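PDB 1IXK: methyltransferase from Pyrococcus horikoshii, which probably transfers a methyl group from S-adenosyl-L-methionine to carbon 5 of cytidine in tRNA. Local coordinates for residues I191-P196 against R227-G232. Numbering follows the deposited sequence.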
loop_
_atom_site.group_PDB
_atom_site.type_symbol
_atom_site.label_atom_id
_atom_site.label_comp_id
_atom_site.label_asym_id
_atom_site.label_seq_id
_atom_site.Cartn_x
_atom_site.Cartn_y
_atom_site.Cartn_z
ATOM N N ILE A 191 -12.958 2.915 -2.390
ATOM C CA ILE A 191 -11.945 2.974 -3.439
ATOM C C ILE A 191 -10.548 2.798 -2.862
ATOM O O ILE A 191 -10.192 3.429 -1.870
ATOM C CB ILE A 191 -11.997 4.316 -4.199
ATOM C CG1 ILE A 191 -13.335 4.428 -4.931
ATOM C CG2 ILE A 191 -10.818 4.414 -5.184
ATOM C CD1 ILE A 191 -13.485 5.665 -5.758
ATOM N N LEU A 192 -9.765 1.920 -3.478
ATOM C CA LEU A 192 -8.396 1.688 -3.043
ATOM C C LEU A 192 -7.483 2.318 -4.092
ATOM O O LEU A 192 -7.485 1.900 -5.248
ATOM C CB LEU A 192 -8.095 0.187 -2.943
ATOM C CG LEU A 192 -6.748 -0.172 -2.295
ATOM C CD1 LEU A 192 -6.784 0.214 -0.812
ATOM C CD2 LEU A 192 -6.473 -1.669 -2.438
ATOM N N LEU A 193 -6.732 3.340 -3.692
ATOM C CA LEU A 193 -5.803 4.008 -4.597
ATOM C C LEU A 193 -4.409 3.738 -4.070
ATOM O O LEU A 193 -3.835 4.541 -3.322
ATOM C CB LEU A 193 -6.071 5.515 -4.646
ATOM C CG LEU A 193 -5.104 6.368 -5.473
ATOM C CD1 LEU A 193 -4.870 5.745 -6.857
ATOM C CD2 LEU A 193 -5.685 7.764 -5.601
ATOM N N ASP A 194 -3.884 2.582 -4.457
ATOM C CA ASP A 194 -2.570 2.128 -4.038
ATOM C C ASP A 194 -1.570 2.233 -5.178
ATOM O O ASP A 194 -1.767 1.649 -6.241
ATOM C CB ASP A 194 -2.653 0.677 -3.558
ATOM C CG ASP A 194 -3.415 -0.223 -4.530
ATOM O OD1 ASP A 194 -2.971 -1.370 -4.750
ATOM O OD2 ASP A 194 -4.463 0.206 -5.068
ATOM N N ALA A 195 -0.491 2.974 -4.953
ATOM C CA ALA A 195 0.533 3.136 -5.977
ATOM C C ALA A 195 1.528 1.984 -5.895
ATOM O O ALA A 195 1.722 1.399 -4.830
ATOM C CB ALA A 195 1.253 4.464 -5.790
ATOM N N PRO A 196 2.167 1.638 -7.025
ATOM C CA PRO A 196 3.144 0.546 -7.044
ATOM C C PRO A 196 4.219 0.773 -5.986
ATOM O O PRO A 196 4.714 1.890 -5.825
ATOM C CB PRO A 196 3.711 0.619 -8.459
ATOM C CG PRO A 196 2.545 1.122 -9.257
ATOM C CD PRO A 196 2.007 2.220 -8.370
ATOM N N ARG A 227 -4.153 13.243 -10.313
ATOM C CA ARG A 227 -5.157 12.887 -11.317
ATOM C C ARG A 227 -5.969 11.683 -10.875
ATOM O O ARG A 227 -7.193 11.674 -10.991
ATOM C CB ARG A 227 -4.502 12.557 -12.663
ATOM C CG ARG A 227 -3.927 13.730 -13.414
ATOM C CD ARG A 227 -3.237 13.249 -14.692
ATOM N NE ARG A 227 -2.600 14.347 -15.412
ATOM C CZ ARG A 227 -3.260 15.291 -16.078
ATOM N NH1 ARG A 227 -4.586 15.273 -16.124
ATOM N NH2 ARG A 227 -2.591 16.261 -16.688
ATOM N N LEU A 228 -5.276 10.660 -10.384
ATOM C CA LEU A 228 -5.938 9.443 -9.932
ATOM C C LEU A 228 -6.852 9.711 -8.739
ATOM O O LEU A 228 -7.985 9.235 -8.699
ATOM C CB LEU A 228 -4.891 8.385 -9.558
ATOM C CG LEU A 228 -4.111 7.803 -10.743
ATOM C CD1 LEU A 228 -2.891 7.040 -10.257
ATOM C CD2 LEU A 228 -5.032 6.913 -11.555
ATOM N N LEU A 229 -6.360 10.479 -7.775
ATOM C CA LEU A 229 -7.146 10.789 -6.589
ATOM C C LEU A 229 -8.409 11.569 -6.949
ATOM O O LEU A 229 -9.478 11.322 -6.390
ATOM C CB LEU A 229 -6.293 11.573 -5.593
ATOM C CG LEU A 229 -6.954 11.942 -4.262
ATOM C CD1 LEU A 229 -7.494 10.691 -3.571
ATOM C CD2 LEU A 229 -5.936 12.648 -3.388
ATOM N N GLU A 230 -8.295 12.507 -7.886
ATOM C CA GLU A 230 -9.460 13.278 -8.302
ATOM C C GLU A 230 -10.487 12.383 -9.001
ATOM O O GLU A 230 -11.683 12.488 -8.734
ATOM C CB GLU A 230 -9.049 14.433 -9.223
ATOM C CG GLU A 230 -10.224 15.176 -9.833
ATOM C CD GLU A 230 -9.852 16.568 -10.319
ATOM O OE1 GLU A 230 -8.714 16.754 -10.794
ATOM O OE2 GLU A 230 -10.712 17.473 -10.235
ATOM N N LYS A 231 -10.034 11.499 -9.889
ATOM C CA LYS A 231 -10.964 10.604 -10.578
ATOM C C LYS A 231 -11.644 9.661 -9.578
ATOM O O LYS A 231 -12.828 9.350 -9.710
ATOM C CB LYS A 231 -10.239 9.770 -11.644
ATOM C CG LYS A 231 -9.673 10.573 -12.815
ATOM C CD LYS A 231 -10.743 11.427 -13.499
ATOM C CE LYS A 231 -11.901 10.581 -14.003
ATOM N NZ LYS A 231 -12.972 11.404 -14.640
ATOM N N GLY A 232 -10.885 9.204 -8.587
ATOM C CA GLY A 232 -11.437 8.308 -7.584
ATOM C C GLY A 232 -12.505 8.980 -6.735
ATOM O O GLY A 232 -13.592 8.434 -6.525
#
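Leu193 reaches from its strand onto the helix backbone, spreading its two methyls over neighbouring residues of one turn. CD2 lies 3.5 Å from Leu229 CA and touches the CB of the same residue, while CD1 meets Leu228 CB at 3.8 Å. With CG anti to the backbone N (chi1 175°), the fork is carried out from the strand to straddle these two positions. A branched leucine suits the place because its two methyls can meet two adjacent helix residues at once, CD1 mainly Leu228 and CD2 mainly Leu229. Cut back to an alanine here, the side chain would lose both methyls, which would probably open a gap beside Leu228 and Leu229.

Two residues earlier, Ile191 faces Gly232, which puts bare backbone opposite it, with CA atoms 6.8 Å apart. The axes of strand 191-194 and helix 227-232 run antiparallel (178°) and approach to 9.7 Å. Helix 215-235 is the link of a beta-alpha-beta crossover, leading from strand 188-194 to its parallel neighbour 240-246, as in the Rossmann-like core of class I methyltransferases. Leu242 of that next strand touches both Ile191 and Leu229, closing the packed side; the buried, aliphatic Leu229 suits a place between Leu193 and Leu242.

The contact is looser toward Leu228, which is partly exposed and offers an apolar surface to Leu193 and Leu179. On the helix side turned from the strand, Lys231 leads away and pairs with Glu234. On the other face of the strand, Asp194 is predicted to bind S-adenosyl-L-methionine.

The strand's backbone is bonded to Val243 and its other strand neighbours, the helix's within itself (Gly232 N to Leu228 O). The two segments meet through apolar side chains and buried backbone, and shape rather than directional polar bonding seats this helix against the sheet that carries the predicted cofactor site.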